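Local structure of 6-aminohexanoate-cyclic-dimer hydrolase (3A2Q) at residues T11-L16 and G66-L71; E29-H34 and V113-T118; N139-G144 and A157-L162; R245-G250 and L462-A467. The protein hydrolyses the cyclic dimer of 6-aminohexanoate to its linear dimer, a step in the breakdown of nylon-6 oligomers. The protein carries 1 engineered substitution. All blocks are in the same frame, centred on the assembly; numbering follows the deposited sequence.

Overall arrangement
All four contacts lie in one chain of the amidase family and follow each other along it, except that contacts 1 and 2 interlock. Helices 10-19 and 24-42 are consecutive, and strands 68-72 and 113-118 are parallel neighbours in the mixed sheet. The centres of contacts 1 and 2 are about 11 Å apart. Contact 3 joins the end of helix 152-159 to the loop before it and touches contacts 1 and 2: Leu70 packs on Ala157, and His34 NE2 bonds to Ala160 O. Contact 4 stands apart, with its centre about 20 Å from that of contact 1 and about 28 to 29 Å from the others. Contacts 1 and 2 thus bring successive helices to adjacent strands, whereas contact 4 joins two helices.

Contact 1 of 4, residues T11-L16 and G66-L71; sequences TAQAEL and GVPYLL
Val67 meets Ala14 through one methyl group. Its CG2 lies 3.7 Å from Ala14 CB and equally near Ala14 CA, so the methyl rests against both the side chain and the backbone of the helix. These are the closest atoms of the contact, and the CA atoms of Ala14 and Val67 are 6.0 Å apart. The valine torsion explains which branch is used. CG1 is anti to the backbone N (chi1 -176°), which leaves CG2 beside that N and directed at the helix. Val67 CG1 comes only loosely near the amide of Gln13, at 4.4 Å from Gln13 OE1.

Gln13 points its CB toward 66-71 and adds a second, looser layer. Its OE1 lies 4.3 Å from Pro68 CD, a van der Waals approach and no polar bond. The amide nitrogen NE2 is turned to another partner, the carbonyl O of Gln8, and the side chain also touches Pro164.

Further out, backbone bonds hold each side. Residues 11-16 are helical, with Glu15 N bonded to Thr11 O at 3.1 Å. Thr11 OG1 bonds to Asp221, outside the contact. On the other side, Val67 and Tyr69 pair through their backbones with Val113 of the neighbouring strand 113-118. Gly66 precedes Val67 with a positive phi (92°), at which a side chain would press on the preceding carbonyl O.

No hydrogen bond or salt bridge crosses between 11-16 and 66-71. The join of helix 10-19 to residues 66-71 therefore rests on shape and burial, with the small alanine letting the valine methyl come close to the helix backbone.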
loop_
_atom_site.group_PDB
_atom_site.type_symbol
_atom_site.label_atom_id
_atom_site.label_comp_id
_atom_site.label_asym_id
_atom_site.label_seq_id
_atom_site.Cartn_x
_atom_site.Cartn_y
_atom_site.Cartn_z
ATOM N N THR A 11 -7.898 -0.177 -17.432
ATOM C CA THR A 11 -9.018 -0.690 -18.204
ATOM C C THR A 11 -9.092 -0.017 -19.575
ATOM O O THR A 11 -9.279 -0.685 -20.592
ATOM C CB THR A 11 -10.349 -0.469 -17.463
ATOM O OG1 THR A 11 -10.311 -1.153 -16.204
ATOM C CG2 THR A 11 -11.513 -1.002 -18.288
ATOM N N ALA A 12 -8.940 1.303 -19.600
ATOM C CA ALA A 12 -8.992 2.046 -20.854
ATOM C C ALA A 12 -7.781 1.737 -21.729
ATOM O O ALA A 12 -7.899 1.652 -22.950
ATOM C CB ALA A 12 -9.077 3.542 -20.578
ATOM N N GLN A 13 -6.619 1.570 -21.108
ATOM C CA GLN A 13 -5.404 1.261 -21.856
ATOM C C GLN A 13 -5.472 -0.123 -22.478
ATOM O O GLN A 13 -4.933 -0.352 -23.560
ATOM C CB GLN A 13 -4.179 1.342 -20.953
ATOM C CG GLN A 13 -3.760 2.752 -20.619
ATOM C CD GLN A 13 -2.464 2.792 -19.852
ATOM O OE1 GLN A 13 -1.535 2.048 -20.156
ATOM N NE2 GLN A 13 -2.388 3.669 -18.858
ATOM N N ALA A 14 -6.127 -1.047 -21.781
ATOM C CA ALA A 14 -6.272 -2.407 -22.275
ATOM C C ALA A 14 -7.196 -2.401 -23.485
ATOM O O ALA A 14 -6.966 -3.120 -24.457
ATOM C CB ALA A 14 -6.839 -3.304 -21.184
ATOM N N GLU A 15 -8.241 -1.581 -23.419
ATOM C CA GLU A 15 -9.203 -1.475 -24.508
ATOM C C GLU A 15 -8.595 -0.831 -25.749
ATOM O O GLU A 15 -8.935 -1.200 -26.870
ATOM C CB GLU A 15 -10.430 -0.681 -24.057
ATOM C CG GLU A 15 -11.393 -1.490 -23.205
ATOM C CD GLU A 15 -12.531 -0.656 -22.644
ATOM O OE1 GLU A 15 -13.194 0.059 -23.425
ATOM O OE2 GLU A 15 -12.768 -0.723 -21.418
ATOM N N LEU A 16 -7.699 0.131 -25.554
ATOM C CA LEU A 16 -7.060 0.786 -26.687
ATOM C C LEU A 16 -6.254 -0.241 -27.469
ATOM O O LEU A 16 -6.136 -0.151 -28.688
ATOM C CB LEU A 16 -6.150 1.926 -26.215
ATOM C CG LEU A 16 -6.859 3.194 -25.723
ATOM C CD1 LEU A 16 -5.829 4.216 -25.271
ATOM C CD2 LEU A 16 -7.719 3.767 -26.839
ATOM N N GLY A 66 -0.884 -6.602 -22.564
ATOM C CA GLY A 66 -0.077 -5.459 -22.959
ATOM C C GLY A 66 0.026 -4.309 -21.972
ATOM O O GLY A 66 0.864 -3.422 -22.142
ATOM N N VAL A 67 -0.809 -4.309 -20.938
ATOM C CA VAL A 67 -0.773 -3.228 -19.960
ATOM C C VAL A 67 0.369 -3.403 -18.971
ATOM O O VAL A 67 0.501 -4.446 -18.332
ATOM C CB VAL A 67 -2.090 -3.125 -19.175
ATOM C CG1 VAL A 67 -2.037 -1.922 -18.237
ATOM C CG2 VAL A 67 -3.263 -2.999 -20.138
ATOM N N PRO A 68 1.218 -2.375 -18.834
ATOM C CA PRO A 68 2.355 -2.434 -17.913
ATOM C C PRO A 68 1.944 -2.214 -16.463
ATOM O O PRO A 68 0.944 -1.546 -16.188
ATOM C CB PRO A 68 3.268 -1.303 -18.407
ATOM C CG PRO A 68 2.757 -0.978 -19.793
ATOM C CD PRO A 68 1.284 -1.156 -19.655
ATOM N N TYR A 69 2.721 -2.779 -15.543
ATOM C CA TYR A 69 2.477 -2.605 -14.114
ATOM C C TYR A 69 3.820 -2.654 -13.400
ATOM O O TYR A 69 4.804 -3.158 -13.943
ATOM C CB TYR A 69 1.531 -3.689 -13.572
ATOM C CG TYR A 69 2.196 -4.959 -13.100
ATOM C CD1 TYR A 69 2.487 -5.156 -11.750
ATOM C CD2 TYR A 69 2.511 -5.980 -13.997
ATOM C CE1 TYR A 69 3.069 -6.342 -11.303
ATOM C CE2 TYR A 69 3.095 -7.168 -13.560
ATOM C CZ TYR A 69 3.369 -7.342 -12.212
ATOM O OH TYR A 69 3.938 -8.515 -11.778
ATOM N N LEU A 70 3.860 -2.113 -12.188
ATOM C CA LEU A 70 5.083 -2.081 -11.404
ATOM C C LEU A 70 4.958 -2.893 -10.118
ATOM O O LEU A 70 3.888 -2.973 -9.515
ATOM C CB LEU A 70 5.454 -0.628 -11.097
ATOM C CG LEU A 70 5.902 0.158 -12.332
ATOM C CD1 LEU A 70 5.874 1.650 -12.053
ATOM C CD2 LEU A 70 7.294 -0.307 -12.735
ATOM N N LEU A 71 6.079 -3.475 -9.707
ATOM C CA LEU A 71 6.152 -4.328 -8.531
ATOM C C LEU A 71 7.088 -3.754 -7.472
ATOM O O LEU A 71 8.184 -3.301 -7.786
ATOM C CB LEU A 71 6.657 -5.704 -8.971
ATOM C CG LEU A 71 6.600 -6.910 -8.041
ATOM C CD1 LEU A 71 5.151 -7.332 -7.864
ATOM C CD2 LEU A 71 7.414 -8.049 -8.647
#

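Contact 2 of 4, residues E29-H34 and V113-T118; sequences EATIAH and VLLGKT
Thr31 and Ile32, neighbours on helix 24-42, both meet Leu115 of strand 113-118, one at each of its two terminal methyl groups. Thr31 comes first. Its methyl CG2 touches Leu115 CD2 at 3.7 Å. CG2 is anti to the backbone N, and OG1 (chi1 -60°) sits beside that N. From there the hydroxyl bonds to the carbonyl O of Leu27, one turn back in the same helix. The polar end of the threonine is thus satisfied by its own helix, and the methyl end serves the contact. The side chain also touches Leu6.

Ile32 follows. Its CG1 lies 4.0 Å from Leu115 CD1, a slightly looser fit. The isoleucine also packs on Phe50 and Arg54 of helix 50-59, so it touches that helix as well as the strand.

Within 113-118, only Leu115 touches 29-34. Its CB points toward the helix. CG is anti to the backbone N (chi1 -172°), which carries the branched end out to the pair. The same leucine touches Leu28 and Val35 of helix 24-42, about a turn away along the helix in each direction, and Phe50. All three contacting side chains are buried, and no hydrogen bond joins the two segments. The backbone of Leu115 pairs with Tyr69 of strand 68-72 and also bonds to the backbone of Leu49.

This is plain helix-on-sheet packing. One strand leucine fits against a helix surface, as in the layered alpha/beta architecture of the amidase fold.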
loop_
_atom_site.group_PDB
_atom_site.type_symbol
_atom_site.label_atom_id
_atom_site.label_comp_id
_atom_site.label_asym_id
_atom_site.label_seq_id
_atom_site.Cartn_x
_atom_site.Cartn_y
_atom_site.Cartn_z
ATOM N N GLU A 29 6.339 0.994 -25.500
ATOM C CA GLU A 29 7.431 1.906 -25.823
ATOM C C GLU A 29 7.104 3.335 -25.411
ATOM O O GLU A 29 7.988 4.089 -25.004
ATOM C CB GLU A 29 7.749 1.851 -27.320
ATOM C CG GLU A 29 8.317 0.520 -27.783
ATOM C CD GLU A 29 9.521 0.083 -26.967
ATOM O OE1 GLU A 29 10.331 0.952 -26.588
ATOM O OE2 GLU A 29 9.665 -1.133 -26.714
ATOM N N ALA A 30 5.834 3.707 -25.519
ATOM C CA ALA A 30 5.404 5.043 -25.129
ATOM C C ALA A 30 5.541 5.159 -23.614
ATOM O O ALA A 30 5.860 6.226 -23.085
ATOM C CB ALA A 30 3.957 5.277 -25.547
ATOM N N THR A 31 5.306 4.046 -22.922
ATOM C CA THR A 31 5.407 4.011 -21.469
ATOM C C THR A 31 6.869 4.027 -21.022
ATOM O O THR A 31 7.230 4.738 -20.083
ATOM C CB THR A 31 4.707 2.756 -20.898
ATOM O OG1 THR A 31 3.320 2.773 -21.265
ATOM C CG2 THR A 31 4.825 2.722 -19.382
ATOM N N ILE A 32 7.710 3.247 -21.698
ATOM C CA ILE A 32 9.132 3.195 -21.361
ATOM C C ILE A 32 9.791 4.560 -21.576
ATOM O O ILE A 32 10.606 5.000 -20.763
ATOM C CB ILE A 32 9.878 2.139 -22.214
ATOM C CG1 ILE A 32 9.325 0.744 -21.915
ATOM C CG2 ILE A 32 11.368 2.183 -21.913
ATOM C CD1 ILE A 32 9.959 -0.360 -22.733
ATOM N N ALA A 33 9.433 5.227 -22.670
ATOM C CA ALA A 33 9.993 6.538 -22.973
ATOM C C ALA A 33 9.635 7.505 -21.851
ATOM O O ALA A 33 10.486 8.249 -21.358
ATOM C CB ALA A 33 9.442 7.048 -24.300
ATOM N N HIS A 34 8.367 7.481 -21.450
ATOM C CA HIS A 34 7.878 8.345 -20.384
ATOM C C HIS A 34 8.647 8.082 -19.092
ATOM O O HIS A 34 9.042 9.013 -18.391
ATOM C CB HIS A 34 6.381 8.104 -20.170
ATOM C CG HIS A 34 5.776 8.962 -19.104
ATOM N ND1 HIS A 34 5.780 10.338 -19.165
ATOM C CD2 HIS A 34 5.148 8.638 -17.950
ATOM C CE1 HIS A 34 5.178 10.825 -18.095
ATOM N NE2 HIS A 34 4.786 9.814 -17.341
ATOM N N VAL A 113 2.230 -6.707 -18.152
ATOM C CA VAL A 113 3.654 -6.909 -18.414
ATOM C C VAL A 113 4.471 -6.246 -17.303
ATOM O O VAL A 113 4.248 -5.084 -16.967
ATOM C CB VAL A 113 4.078 -6.340 -19.812
ATOM C CG1 VAL A 113 3.149 -6.884 -20.895
ATOM C CG2 VAL A 113 4.061 -4.823 -19.813
ATOM N N LEU A 114 5.399 -6.998 -16.715
ATOM C CA LEU A 114 6.229 -6.480 -15.633
ATOM C C LEU A 114 7.231 -5.459 -16.156
ATOM O O LEU A 114 8.231 -5.818 -16.777
ATOM C CB LEU A 114 6.966 -7.626 -14.934
ATOM C CG LEU A 114 7.812 -7.224 -13.728
ATOM C CD1 LEU A 114 6.965 -6.394 -12.771
ATOM C CD2 LEU A 114 8.350 -8.469 -13.034
ATOM N N LEU A 115 6.956 -4.184 -15.886
ATOM C CA LEU A 115 7.801 -3.085 -16.343
ATOM C C LEU A 115 9.024 -2.823 -15.473
ATOM O O LEU A 115 10.038 -2.325 -15.960
ATOM C CB LEU A 115 6.969 -1.801 -16.443
ATOM C CG LEU A 115 7.636 -0.589 -17.092
ATOM C CD1 LEU A 115 7.966 -0.913 -18.549
ATOM C CD2 LEU A 115 6.701 0.614 -17.015
ATOM N N GLY A 116 8.932 -3.145 -14.188
ATOM C CA GLY A 116 10.055 -2.918 -13.296
ATOM C C GLY A 116 9.666 -2.944 -11.830
ATOM O O GLY A 116 8.517 -3.228 -11.492
ATOM N N LYS A 117 10.628 -2.652 -10.960
ATOM C CA LYS A 117 10.386 -2.644 -9.522
ATOM C C LYS A 117 10.468 -1.238 -8.928
ATOM O O LYS A 117 11.226 -0.394 -9.409
ATOM C CB LYS A 117 11.386 -3.552 -8.811
ATOM C CG LYS A 117 11.271 -5.021 -9.170
ATOM C CD LYS A 117 12.146 -5.828 -8.238
ATOM C CE LYS A 117 11.893 -7.315 -8.345
ATOM N NZ LYS A 117 12.581 -8.007 -7.218
ATOM N N THR A 118 9.695 -1.002 -7.871
ATOM C CA THR A 118 9.657 0.305 -7.219
ATOM C C THR A 118 10.380 0.375 -5.882
ATOM O O THR A 118 10.502 -0.619 -5.164
ATOM C CB THR A 118 8.216 0.752 -7.009
ATOM O OG1 THR A 118 7.497 -0.291 -6.339
ATOM C CG2 THR A 118 7.562 1.055 -8.345
#

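Contact 3 of 4, residues N139-G144 and A157-L162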
loop_
_atom_site.group_PDB
_atom_site.type_symbol
_atom_site.label_atom_id
_atom_site.label_comp_id
_atom_site.label_asym_id
_atom_site.label_seq_id
_atom_site.Cartn_x
_atom_site.Cartn_y
_atom_site.Cartn_z
ATOM N N ASN A 139 8.086 13.155 -4.319
ATOM C CA ASN A 139 6.692 13.335 -4.697
ATOM C C ASN A 139 6.486 14.108 -5.995
ATOM O O ASN A 139 6.947 15.241 -6.138
ATOM C CB ASN A 139 5.947 14.034 -3.561
ATOM C CG ASN A 139 4.457 13.779 -3.600
ATOM O OD1 ASN A 139 3.810 13.988 -4.620
ATOM N ND2 ASN A 139 3.904 13.324 -2.478
ATOM N N PRO A 140 5.787 13.498 -6.964
ATOM C CA PRO A 140 5.508 14.129 -8.259
ATOM C C PRO A 140 4.748 15.450 -8.110
ATOM O O PRO A 140 4.821 16.320 -8.978
ATOM C CB PRO A 140 4.679 13.073 -8.993
ATOM C CG PRO A 140 5.130 11.778 -8.368
ATOM C CD PRO A 140 5.261 12.123 -6.917
ATOM N N TRP A 141 4.014 15.593 -7.010
ATOM C CA TRP A 141 3.249 16.810 -6.766
ATOM C C TRP A 141 4.135 17.922 -6.210
ATOM O O TRP A 141 3.820 19.099 -6.353
ATOM C CB TRP A 141 2.089 16.539 -5.795
ATOM C CG TRP A 141 1.088 15.541 -6.308
ATOM C CD1 TRP A 141 1.205 14.182 -6.296
ATOM C CD2 TRP A 141 -0.159 15.831 -6.953
ATOM N NE1 TRP A 141 0.108 13.603 -6.897
ATOM C CE2 TRP A 141 -0.745 14.593 -7.310
ATOM C CE3 TRP A 141 -0.839 17.016 -7.266
ATOM C CZ2 TRP A 141 -1.980 14.506 -7.967
ATOM C CZ3 TRP A 141 -2.074 16.928 -7.923
ATOM C CH2 TRP A 141 -2.626 15.680 -8.265
ATOM N N ASN A 142 5.233 17.533 -5.567
ATOM C CA ASN A 142 6.188 18.472 -4.981
ATOM C C ASN A 142 7.462 17.685 -4.670
ATOM O O ASN A 142 7.526 16.965 -3.677
ATOM C CB ASN A 142 5.618 19.065 -3.693
ATOM C CG ASN A 142 6.438 20.215 -3.174
ATOM O OD1 ASN A 142 7.666 20.167 -3.180
ATOM N ND2 ASN A 142 5.764 21.258 -2.703
ATOM N N LEU A 143 8.476 17.841 -5.516
ATOM C CA LEU A 143 9.739 17.110 -5.371
ATOM C C LEU A 143 10.468 17.235 -4.035
ATOM O O LEU A 143 11.353 16.433 -3.724
ATOM C CB LEU A 143 10.679 17.488 -6.517
ATOM C CG LEU A 143 10.105 17.175 -7.901
ATOM C CD1 LEU A 143 11.071 17.635 -8.984
ATOM C CD2 LEU A 143 9.834 15.677 -8.016
ATOM N N GLY A 144 10.102 18.229 -3.239
ATOM C CA GLY A 144 10.746 18.379 -1.949
ATOM C C GLY A 144 9.986 17.642 -0.865
ATOM O O GLY A 144 10.370 17.681 0.303
ATOM N N ALA A 157 4.939 6.208 -8.692
ATOM C CA ALA A 157 4.956 5.734 -10.071
ATOM C C ALA A 157 3.588 5.893 -10.720
ATOM O O ALA A 157 3.474 6.424 -11.822
ATOM C CB ALA A 157 5.393 4.277 -10.118
ATOM N N VAL A 158 2.547 5.434 -10.034
ATOM C CA VAL A 158 1.195 5.538 -10.562
ATOM C C VAL A 158 0.740 6.994 -10.662
ATOM O O VAL A 158 0.055 7.375 -11.607
ATOM C CB VAL A 158 0.196 4.732 -9.690
ATOM C CG1 VAL A 158 -1.232 4.927 -10.207
ATOM C CG2 VAL A 158 0.572 3.256 -9.720
ATOM N N ALA A 159 1.139 7.809 -9.693
ATOM C CA ALA A 159 0.766 9.217 -9.693
ATOM C C ALA A 159 1.401 9.952 -10.879
ATOM O O ALA A 159 0.846 10.923 -11.383
ATOM C CB ALA A 159 1.196 9.864 -8.387
ATOM N N ALA A 160 2.562 9.473 -11.317
ATOM C CA ALA A 160 3.285 10.081 -12.434
ATOM C C ALA A 160 3.050 9.351 -13.752
ATOM O O ALA A 160 3.745 9.594 -14.739
ATOM C CB ALA A 160 4.770 10.123 -12.127
ATOM N N ALA A 161 2.076 8.448 -13.758
ATOM C CA ALA A 161 1.722 7.685 -14.948
ATOM C C ALA A 161 2.826 6.795 -15.520
ATOM O O ALA A 161 2.860 6.546 -16.725
ATOM C CB ALA A 161 1.206 8.629 -16.029
ATOM N N LEU A 162 3.723 6.305 -14.668
ATOM C CA LEU A 162 4.781 5.422 -15.146
ATOM C C LEU A 162 4.144 4.054 -15.402
ATOM O O LEU A 162 4.738 3.181 -16.036
ATOM C CB LEU A 162 5.904 5.307 -14.113
ATOM C CG LEU A 162 6.461 6.623 -13.562
ATOM C CD1 LEU A 162 7.719 6.338 -12.756
ATOM C CD2 LEU A 162 6.770 7.584 -14.700
#
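In Trp141, CG sits beside the backbone N (chi1 -62°), and this rotation carries the indole toward Ala159. Its NE1 lies 4.2 Å from Ala159 CB, with the methyl approaching the ring obliquely. That nitrogen donates its hydrogen bond to another partner, the carbonyl O of Cys182, which helps fix the rotation of the ring.

Pro140 supplies the other half of the contact. Its CG lies 4.1 Å from Ala160 CB and 4.4 Å from Ala159 CB, so one ring carbon meets two successive alanine methyls. The packing is apolar, and no hydrogen bond crosses between the segments.

The loop is shaped by its asparagines. Residues 139-142 form a type I beta turn. Asn139 OD1 accepts from Trp141 N at 2.9 Å, making an Asx turn, with the donor tilted 15° from the carbonyl plane. Asn142 OD1 makes a second Asx turn with Gly144 N at 3.1 Å, here in the carbonyl plane and on a lone pair. On the helix side, a Schellman motif ends helix 152-159. Ala161 has positive phi, and Leu162 N bonds to Ala157 O at 2.9 Å.

The contact thus folds the loop that precedes helix 152-159 back onto the C-terminal end of that helix. Helix 24-42 adjoins both segments, through Ile42 on Ala160 and Leu143 and through His34 bonded to Ala160 O. Leu483 touches Pro140, and Pro481 touches Trp141.

Contact 4 of 4, residues R245-G250 and L462-A467; sequences RPYAQG and LLLQVA
Gly250 and Gln465 bring the two helices nearest, with Gly250 CA 7.3 Å from Gln465 CA; the CA atoms of Tyr247 and Leu464 are 8.0 Å apart. Residues 247-250 form a short helix with Pro246 at its N-cap. Pro246 O accepts from both Gln249 N and Gly250 N. Residues 462-467 are part of the long helix 460-473.

One hydrogen bond crosses. Gln465 NE2 donates to Gly250 O at 3.0 Å, with a bent N-H...O angle of 138°. The donor stands above the carbonyl plane, 49° out of it, and so is not on a lone pair. Gln465 CG lies beside its backbone N (chi1 -81°), and the chain runs extended from there to carry the amide across. Gln465 CG also lies 3.3 Å from Gly250 O. With an alanine in place of Gln465, Gly250 O would probably lose this donor, and a gap would be likely to open between the helices.

The apolar part is Leu464 against Tyr247. Leu464 CD1 lies 4.0 Å from both CB and CD1 of Tyr247, at the root of the aromatic side chain. The two side chains cross at about a right angle, and the methyl meets the ring obliquely.

Helix 219-229 completes the packing: Ala223 touches both Tyr247 and Leu464, and Asp227 accepts from the N atoms of Tyr247 and Ala248. Helix 460-473 lies on strands 435-442 and 448-455 through Leu463, and the short helix 247-250 packs against it, helix on helix, within the alpha/beta fold.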
loop_
_atom_site.group_PDB
_atom_site.type_symbol
_atom_site.label_atom_id
_atom_site.label_comp_id
_atom_site.label_asym_id
_atom_site.label_seq_id
_atom_site.Cartn_x
_atom_site.Cartn_y
_atom_site.Cartn_z
ATOM N N ARG A 245 -19.858 -12.784 -6.802
ATOM C CA ARG A 245 -19.663 -12.310 -8.166
ATOM C C ARG A 245 -18.293 -11.648 -8.295
ATOM O O ARG A 245 -17.719 -11.205 -7.301
ATOM C CB ARG A 245 -20.743 -11.277 -8.475
ATOM C CG ARG A 245 -21.290 -11.302 -9.878
ATOM C CD ARG A 245 -22.143 -10.062 -10.111
ATOM N NE ARG A 245 -22.966 -9.717 -8.952
ATOM C CZ ARG A 245 -23.968 -10.458 -8.484
ATOM N NH1 ARG A 245 -24.286 -11.602 -9.076
ATOM N NH2 ARG A 245 -24.654 -10.050 -7.426
ATOM N N PRO A 246 -17.742 -11.582 -9.518
ATOM C CA PRO A 246 -16.431 -10.938 -9.660
ATOM C C PRO A 246 -16.589 -9.464 -9.295
ATOM O O PRO A 246 -17.639 -8.872 -9.537
ATOM C CB PRO A 246 -16.096 -11.145 -11.136
ATOM C CG PRO A 246 -16.858 -12.399 -11.491
ATOM C CD PRO A 246 -18.168 -12.198 -10.785
ATOM N N TYR A 247 -15.556 -8.872 -8.708
ATOM C CA TYR A 247 -15.635 -7.475 -8.305
ATOM C C TYR A 247 -15.876 -6.497 -9.449
ATOM O O TYR A 247 -16.555 -5.490 -9.269
ATOM C CB TYR A 247 -14.374 -7.096 -7.532
ATOM C CG TYR A 247 -14.289 -7.814 -6.211
ATOM C CD1 TYR A 247 -15.169 -7.503 -5.174
ATOM C CD2 TYR A 247 -13.369 -8.838 -6.009
ATOM C CE1 TYR A 247 -15.136 -8.199 -3.965
ATOM C CE2 TYR A 247 -13.328 -9.542 -4.808
ATOM C CZ TYR A 247 -14.216 -9.213 -3.790
ATOM O OH TYR A 247 -14.178 -9.892 -2.597
ATOM N N ALA A 248 -15.331 -6.787 -10.623
ATOM C CA ALA A 248 -15.524 -5.901 -11.767
ATOM C C ALA A 248 -17.007 -5.797 -12.129
ATOM O O ALA A 248 -17.434 -4.829 -12.756
ATOM C CB ALA A 248 -14.728 -6.403 -12.961
ATOM N N GLN A 249 -17.784 -6.795 -11.722
ATOM C CA GLN A 249 -19.217 -6.819 -11.998
ATOM C C GLN A 249 -20.057 -6.178 -10.893
ATOM O O GLN A 249 -21.013 -5.453 -11.171
ATOM C CB GLN A 249 -19.693 -8.262 -12.198
ATOM C CG GLN A 249 -19.188 -8.939 -13.461
ATOM C CD GLN A 249 -19.662 -10.381 -13.572
ATOM O OE1 GLN A 249 -20.842 -10.678 -13.370
ATOM N NE2 GLN A 249 -18.742 -11.283 -13.901
ATOM N N GLY A 250 -19.701 -6.451 -9.643
ATOM C CA GLY A 250 -20.455 -5.918 -8.522
ATOM C C GLY A 250 -20.267 -4.446 -8.208
ATOM O O GLY A 250 -21.116 -3.834 -7.555
ATOM N N LEU A 462 -18.979 -4.085 -1.018
ATOM C CA LEU A 462 -19.642 -2.865 -0.564
ATOM C C LEU A 462 -18.672 -1.696 -0.639
ATOM O O LEU A 462 -19.031 -0.591 -1.064
ATOM C CB LEU A 462 -20.116 -3.006 0.883
ATOM C CG LEU A 462 -21.264 -3.964 1.192
ATOM C CD1 LEU A 462 -21.562 -3.908 2.688
ATOM C CD2 LEU A 462 -22.499 -3.572 0.385
ATOM N N LEU A 463 -17.435 -1.949 -0.232
ATOM C CA LEU A 463 -16.416 -0.910 -0.242
ATOM C C LEU A 463 -16.206 -0.321 -1.634
ATOM O O LEU A 463 -16.200 0.897 -1.795
ATOM C CB LEU A 463 -15.095 -1.469 0.288
ATOM C CG LEU A 463 -13.951 -0.469 0.459
ATOM C CD1 LEU A 463 -14.335 0.598 1.483
ATOM C CD2 LEU A 463 -12.711 -1.212 0.899
ATOM N N LEU A 464 -16.037 -1.178 -2.636
ATOM C CA LEU A 464 -15.812 -0.711 -4.001
ATOM C C LEU A 464 -17.056 -0.048 -4.565
ATOM O O LEU A 464 -16.968 0.825 -5.427
ATOM C CB LEU A 464 -15.383 -1.869 -4.903
ATOM C CG LEU A 464 -14.033 -2.506 -4.562
ATOM C CD1 LEU A 464 -13.796 -3.728 -5.427
ATOM C CD2 LEU A 464 -12.928 -1.484 -4.754
ATOM N N GLN A 465 -18.219 -0.466 -4.078
ATOM C CA GLN A 465 -19.468 0.124 -4.531
ATOM C C GLN A 465 -19.568 1.573 -4.059
ATOM O O GLN A 465 -19.880 2.471 -4.845
ATOM C CB GLN A 465 -20.647 -0.702 -4.015
ATOM C CG GLN A 465 -20.908 -1.934 -4.857
ATOM C CD GLN A 465 -21.733 -2.972 -4.132
ATOM O OE1 GLN A 465 -22.388 -2.676 -3.134
ATOM N NE2 GLN A 465 -21.710 -4.200 -4.637
ATOM N N VAL A 466 -19.289 1.809 -2.780
ATOM C CA VAL A 466 -19.348 3.166 -2.247
ATOM C C VAL A 466 -18.187 4.004 -2.775
ATOM O O VAL A 466 -18.319 5.212 -2.976
ATOM C CB VAL A 466 -19.333 3.170 -0.708
ATOM C CG1 VAL A 466 -19.307 4.604 -0.188
ATOM C CG2 VAL A 466 -20.576 2.468 -0.186
ATOM N N ALA A 467 -17.049 3.365 -3.011
ATOM C CA ALA A 467 -15.902 4.092 -3.531
ATOM C C ALA A 467 -16.280 4.604 -4.921
ATOM O O ALA A 467 -15.930 5.718 -5.303
ATOM C CB ALA A 467 -14.688 3.173 -3.617
#